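Local coordinates for protein Pts system, fructose-specific iiabc component (Borrelia burgdorferi, PDB 5DLE) that probably serves as the cytoplasmic IIB domain of a fructose phosphotransferase permease, relaying phosphate to fructose as the sugar is taken up into the cell, at residues A[79-91]-A[101-113]. Numbering follows the deposited sequence.
Sequences DEKRFEGKRVYKV and ENIIKESFNAPVF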
loop_
_atom_site.group_PDB
_atom_site.type_symbol
_atom_site.label_atom_id
_atom_site.label_comp_id
_atom_site.label_asym_id
_atom_site.label_seq_id
_atom_site.Cartn_x
_atom_site.Cartn_y
_atom_site.Cartn_z
ATOM N N ASP A 79 -15.532 15.403 7.352
ATOM C CA ASP A 79 -16.300 16.621 7.620
ATOM C C ASP A 79 -16.038 17.622 6.511
ATOM O O ASP A 79 -14.879 17.971 6.239
ATOM C CB ASP A 79 -16.007 17.280 8.966
ATOM C CG ASP A 79 -16.780 18.643 9.114
ATOM O OD1 ASP A 79 -16.129 19.731 9.153
ATOM O OD2 ASP A 79 -18.051 18.622 9.128
ATOM N N GLU A 80 -17.124 18.065 5.875
ATOM C CA GLU A 80 -17.053 19.007 4.768
ATOM C C GLU A 80 -17.631 20.382 5.092
ATOM O O GLU A 80 -17.440 21.307 4.294
ATOM C CB GLU A 80 -17.766 18.424 3.531
ATOM C CG GLU A 80 -17.021 17.231 2.931
ATOM C CD GLU A 80 -17.699 16.566 1.727
ATOM O OE1 GLU A 80 -18.481 17.218 1.013
ATOM O OE2 GLU A 80 -17.432 15.359 1.507
ATOM N N LYS A 81 -18.317 20.571 6.235
ATOM C CA LYS A 81 -18.891 21.893 6.524
ATOM C C LYS A 81 -17.821 22.978 6.539
ATOM O O LYS A 81 -18.070 24.115 6.102
ATOM C CB LYS A 81 -19.654 21.859 7.855
ATOM C CG LYS A 81 -20.479 23.126 8.086
ATOM C CD LYS A 81 -21.464 22.980 9.250
ATOM C CE LYS A 81 -22.403 24.191 9.345
ATOM N NZ LYS A 81 -23.261 24.359 8.127
ATOM N N ARG A 82 -16.614 22.631 6.996
ATOM C CA ARG A 82 -15.489 23.561 7.013
ATOM C C ARG A 82 -15.112 24.104 5.642
ATOM O O ARG A 82 -14.366 25.082 5.582
ATOM C CB ARG A 82 -14.271 22.871 7.625
ATOM C CG ARG A 82 -13.894 21.542 6.953
ATOM C CD ARG A 82 -12.675 20.977 7.655
ATOM N NE ARG A 82 -12.476 19.600 7.262
ATOM C CZ ARG A 82 -11.299 18.973 7.252
ATOM N NH1 ARG A 82 -10.204 19.625 7.610
ATOM N NH2 ARG A 82 -11.241 17.678 6.899
ATOM N N PHE A 83 -15.573 23.500 4.552
ATOM C CA PHE A 83 -15.233 23.975 3.217
ATOM C C PHE A 83 -16.356 24.778 2.555
ATOM O O PHE A 83 -16.251 25.110 1.367
ATOM C CB PHE A 83 -14.851 22.787 2.327
ATOM C CG PHE A 83 -13.779 21.912 2.920
ATOM C CD1 PHE A 83 -12.531 22.441 3.252
ATOM C CD2 PHE A 83 -14.031 20.581 3.139
ATOM C CE1 PHE A 83 -11.526 21.634 3.773
ATOM C CE2 PHE A 83 -13.045 19.762 3.706
ATOM C CZ PHE A 83 -11.782 20.302 4.013
ATOM N N GLU A 84 -17.422 25.086 3.282
ATOM C CA GLU A 84 -18.477 25.925 2.713
ATOM C C GLU A 84 -17.910 27.223 2.143
ATOM O O GLU A 84 -17.038 27.863 2.746
ATOM C CB GLU A 84 -19.519 26.266 3.777
ATOM C CG GLU A 84 -20.438 25.098 4.043
ATOM C CD GLU A 84 -21.537 25.462 5.025
ATOM O OE1 GLU A 84 -21.585 26.638 5.468
ATOM O OE2 GLU A 84 -22.350 24.565 5.335
ATOM N N GLY A 85 -18.392 27.595 0.954
ATOM C CA GLY A 85 -17.966 28.844 0.334
ATOM C C GLY A 85 -16.716 28.701 -0.508
ATOM O O GLY A 85 -16.325 29.658 -1.150
ATOM N N LYS A 86 -16.078 27.527 -0.502
ATOM C CA LYS A 86 -14.893 27.243 -1.307
ATOM C C LYS A 86 -15.265 26.384 -2.504
ATOM O O LYS A 86 -16.207 25.593 -2.443
ATOM C CB LYS A 86 -13.825 26.482 -0.505
ATOM C CG LYS A 86 -13.572 26.984 0.931
ATOM C CD LYS A 86 -12.955 28.413 0.959
ATOM C CE LYS A 86 -11.677 28.488 0.102
ATOM N NZ LYS A 86 -10.890 29.778 0.438
ATOM N N ARG A 87 -14.508 26.521 -3.580
ATOM C CA ARG A 87 -14.604 25.537 -4.647
ATOM C C ARG A 87 -14.036 24.234 -4.118
ATOM O O ARG A 87 -12.915 24.207 -3.613
ATOM C CB ARG A 87 -13.816 25.965 -5.879
ATOM C CG ARG A 87 -14.355 27.234 -6.536
ATOM C CD ARG A 87 -13.653 27.369 -7.882
ATOM N NE ARG A 87 -14.031 28.580 -8.621
ATOM C CZ ARG A 87 -14.918 28.584 -9.595
ATOM N NH1 ARG A 87 -15.535 27.456 -9.946
ATOM N NH2 ARG A 87 -15.170 29.720 -10.242
ATOM N N VAL A 88 -14.809 23.150 -4.247
ATOM C CA VAL A 88 -14.397 21.846 -3.723
ATOM C C VAL A 88 -14.505 20.834 -4.850
ATOM O O VAL A 88 -15.568 20.686 -5.460
ATOM C CB VAL A 88 -15.250 21.418 -2.517
ATOM C CG1 VAL A 88 -14.836 20.005 -2.067
ATOM C CG2 VAL A 88 -15.123 22.399 -1.344
ATOM N N TYR A 89 -13.396 20.130 -5.117
ATOM C CA TYR A 89 -13.349 19.082 -6.122
ATOM C C TYR A 89 -13.139 17.780 -5.377
ATOM O O TYR A 89 -12.057 17.553 -4.813
ATOM C CB TYR A 89 -12.223 19.323 -7.106
ATOM C CG TYR A 89 -12.347 18.510 -8.350
ATOM C CD1 TYR A 89 -13.581 18.267 -8.931
ATOM C CD2 TYR A 89 -11.236 17.983 -8.936
ATOM C CE1 TYR A 89 -13.680 17.501 -10.090
ATOM C CE2 TYR A 89 -11.325 17.226 -10.097
ATOM C CZ TYR A 89 -12.529 16.993 -10.660
ATOM O OH TYR A 89 -12.574 16.229 -11.803
ATOM N N LYS A 90 -14.178 16.947 -5.353
ATOM C CA LYS A 90 -14.129 15.684 -4.613
ATOM C C LYS A 90 -14.043 14.505 -5.576
ATOM O O LYS A 90 -14.883 14.362 -6.477
ATOM C CB LYS A 90 -15.370 15.541 -3.732
ATOM C CG LYS A 90 -15.396 14.259 -2.949
ATOM C CD LYS A 90 -16.217 14.453 -1.687
ATOM C CE LYS A 90 -17.673 14.146 -1.933
ATOM N NZ LYS A 90 -18.420 14.021 -0.642
ATOM N N VAL A 91 -13.037 13.647 -5.346
ATOM C CA VAL A 91 -12.741 12.475 -6.162
ATOM C C VAL A 91 -12.327 11.346 -5.236
ATOM O O VAL A 91 -12.096 11.528 -4.038
ATOM C CB VAL A 91 -11.625 12.749 -7.199
ATOM C CG1 VAL A 91 -12.070 13.882 -8.168
ATOM C CG2 VAL A 91 -10.337 13.151 -6.501
ATOM N N GLU A 101 -2.738 15.144 -12.774
ATOM C CA GLU A 101 -2.560 16.373 -13.548
ATOM C C GLU A 101 -3.902 16.981 -13.890
ATOM O O GLU A 101 -4.136 18.185 -13.673
ATOM C CB GLU A 101 -1.779 16.050 -14.816
ATOM C CG GLU A 101 -1.563 17.239 -15.754
ATOM C CD GLU A 101 -0.954 16.773 -17.075
ATOM O OE1 GLU A 101 -1.355 15.695 -17.595
ATOM O OE2 GLU A 101 -0.063 17.471 -17.580
ATOM N N ASN A 102 -4.800 16.163 -14.433
ATOM C CA ASN A 102 -6.098 16.666 -14.830
ATOM C C ASN A 102 -6.907 17.113 -13.622
ATOM O O ASN A 102 -7.579 18.150 -13.678
ATOM C CB ASN A 102 -6.812 15.601 -15.658
ATOM C CG ASN A 102 -6.215 15.456 -17.067
ATOM O OD1 ASN A 102 -5.524 16.354 -17.572
ATOM N ND2 ASN A 102 -6.481 14.310 -17.711
ATOM N N ILE A 103 -6.821 16.382 -12.502
ATOM C CA ILE A 103 -7.614 16.763 -11.338
ATOM C C ILE A 103 -7.184 18.118 -10.796
ATOM O O ILE A 103 -8.029 18.936 -10.408
ATOM C CB ILE A 103 -7.538 15.662 -10.278
ATOM C CG1 ILE A 103 -8.561 14.595 -10.626
ATOM C CG2 ILE A 103 -7.753 16.218 -8.863
ATOM C CD1 ILE A 103 -8.327 13.336 -9.882
ATOM N N ILE A 104 -5.879 18.386 -10.741
ATOM C CA ILE A 104 -5.397 19.692 -10.274
ATOM C C ILE A 104 -5.974 20.785 -11.156
ATOM O O ILE A 104 -6.478 21.809 -10.684
ATOM C CB ILE A 104 -3.852 19.750 -10.295
ATOM C CG1 ILE A 104 -3.215 18.770 -9.290
ATOM C CG2 ILE A 104 -3.354 21.197 -10.062
ATOM C CD1 ILE A 104 -3.677 18.962 -7.882
ATOM N N LYS A 105 -5.895 20.567 -12.473
ATOM C CA LYS A 105 -6.347 21.611 -13.406
ATOM C C LYS A 105 -7.852 21.820 -13.295
ATOM O O LYS A 105 -8.334 22.968 -13.247
ATOM C CB LYS A 105 -5.959 21.230 -14.835
ATOM C CG LYS A 105 -4.489 21.428 -15.129
ATOM C CD LYS A 105 -4.157 21.013 -16.568
ATOM C CE LYS A 105 -2.649 21.073 -16.858
ATOM N NZ LYS A 105 -2.105 22.468 -16.859
ATOM N N GLU A 106 -8.605 20.716 -13.246
ATOM C CA GLU A 106 -10.064 20.761 -13.186
ATOM C C GLU A 106 -10.561 21.370 -11.878
ATOM O O GLU A 106 -11.682 21.891 -11.845
ATOM C CB GLU A 106 -10.662 19.354 -13.355
ATOM C CG GLU A 106 -10.551 18.776 -14.780
ATOM C CD GLU A 106 -10.641 17.230 -14.853
ATOM O OE1 GLU A 106 -10.994 16.569 -13.842
ATOM O OE2 GLU A 106 -10.338 16.673 -15.939
ATOM N N SER A 107 -9.762 21.314 -10.804
ATOM C CA SER A 107 -10.275 21.767 -9.516
ATOM C C SER A 107 -10.601 23.252 -9.528
ATOM O O SER A 107 -11.492 23.683 -8.803
ATOM C CB SER A 107 -9.284 21.459 -8.386
ATOM O OG SER A 107 -8.118 22.269 -8.518
ATOM N N PHE A 108 -9.920 24.029 -10.360
ATOM C CA PHE A 108 -10.173 25.464 -10.368
ATOM C C PHE A 108 -11.503 25.819 -11.011
ATOM O O PHE A 108 -11.934 26.979 -10.907
ATOM C CB PHE A 108 -9.016 26.147 -11.086
ATOM C CG PHE A 108 -7.776 26.134 -10.290
ATOM C CD1 PHE A 108 -6.879 25.059 -10.385
ATOM C CD2 PHE A 108 -7.537 27.143 -9.363
ATOM C CE1 PHE A 108 -5.745 25.032 -9.610
ATOM C CE2 PHE A 108 -6.398 27.130 -8.562
ATOM C CZ PHE A 108 -5.497 26.055 -8.670
ATOM N N ASN A 109 -12.151 24.865 -11.678
ATOM C CA ASN A 109 -13.492 25.059 -12.209
ATOM C C ASN A 109 -14.546 24.338 -11.392
ATOM O O ASN A 109 -15.690 24.265 -11.824
ATOM C CB ASN A 109 -13.562 24.590 -13.663
ATOM C CG ASN A 109 -12.602 25.333 -14.552
ATOM O OD1 ASN A 109 -11.814 24.723 -15.270
ATOM N ND2 ASN A 109 -12.642 26.649 -14.491
ATOM N N ALA A 110 -14.161 23.752 -10.249
ATOM C CA ALA A 110 -15.076 22.966 -9.441
ATOM C C ALA A 110 -16.162 23.855 -8.835
ATOM O O ALA A 110 -15.951 25.054 -8.612
ATOM C CB ALA A 110 -14.294 22.246 -8.341
ATOM N N PRO A 111 -17.338 23.299 -8.558
ATOM C CA PRO A 111 -18.417 24.131 -8.012
ATOM C C PRO A 111 -18.130 24.595 -6.595
ATOM O O PRO A 111 -17.450 23.925 -5.810
ATOM C CB PRO A 111 -19.636 23.199 -8.052
ATOM C CG PRO A 111 -19.332 22.259 -9.168
ATOM C CD PRO A 111 -17.847 21.998 -9.036
ATOM N N VAL A 112 -18.663 25.784 -6.278
ATOM C CA VAL A 112 -18.567 26.282 -4.911
ATOM C C VAL A 112 -19.478 25.464 -4.008
ATOM O O VAL A 112 -20.669 25.265 -4.307
ATOM C CB VAL A 112 -18.901 27.786 -4.877
ATOM C CG1 VAL A 112 -18.899 28.312 -3.449
ATOM C CG2 VAL A 112 -17.877 28.500 -5.712
ATOM N N PHE A 113 -18.915 24.964 -2.914
ATOM C CA PHE A 113 -19.632 24.092 -1.983
ATOM C C PHE A 113 -20.504 24.901 -1.016
ATOM O O PHE A 113 -21.644 24.487 -0.783
ATOM C CB PHE A 113 -18.630 23.221 -1.212
ATOM C CG PHE A 113 -19.266 22.214 -0.312
ATOM C CD1 PHE A 113 -20.070 21.212 -0.838
ATOM C CD2 PHE A 113 -19.061 22.268 1.067
ATOM C CE1 PHE A 113 -20.663 20.253 0.020
ATOM C CE2 PHE A 113 -19.652 21.334 1.920
ATOM C CZ PHE A 113 -20.461 20.326 1.388
ATOM O OXT PHE A 113 -20.162 25.968 -0.446
HETATM O O HOH W 1 -18.421 21.687 -4.724
#
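Tyr89 and Glu106 meet through a short hydrogen bond, OH to OE1 2.6 Å, which reaches the oxygen nearly along its C-O axis. Ring and carboxylate planes stand 83° apart. The contact lies at the edge of the IIB domain, an alpha/beta fold with a central, mainly parallel sheet. Strand 88-91 is an outermost strand of the sheet within this chain, paired with strand 69-74. Residues 110-113, which follow helix 100-107 and a type I turn from Ser107 to Ala110, run back antiparallel past residues 85-88. Arg87 and Val112 form a single antiparallel bridge: Phe113 N donates to Lys86 O at 2.8 Å, and Val88 N to Pro111 O at 3.2 Å. A water also donates to Pro111 O and to Val88 O, so two donors grip the proline carbonyl. Gly85 N, in the type II turn from Phe83 to Lys86, gives a nearly straight bond to the terminal carboxylate, 2.8 Å from Phe113 OXT.

Arg87, extended from CG to NE, reaches across the tail. Its NH1 donates to Ala110 O at 2.8 Å, meeting that oxygen from above the carbonyl plane. Phe108 O lies over one face of the guanidinium.

The packing falls into two patches. CG of Tyr89 is anti to the backbone N (chi1 -164°), which sends the ring out across the helix, its edge toward Ile103 CA. Ile103 O lies near CD2 and CE2 of Tyr89, while CB of Ser107 and of Ala110 pack on Tyr89 CB. Phe108 turns away from this contact and stacks on Tyr43. At the other end, the ring of Phe113 crosses the Glu80 side chain at about a right angle, CE2 and CZ against Glu80 CB, with Phe83 C and Glu84 N at its edge. Val88 CG2 touches Phe113 CB at 3.6 Å, and Glu80 O sits 3.2 Å from Phe113 CE2.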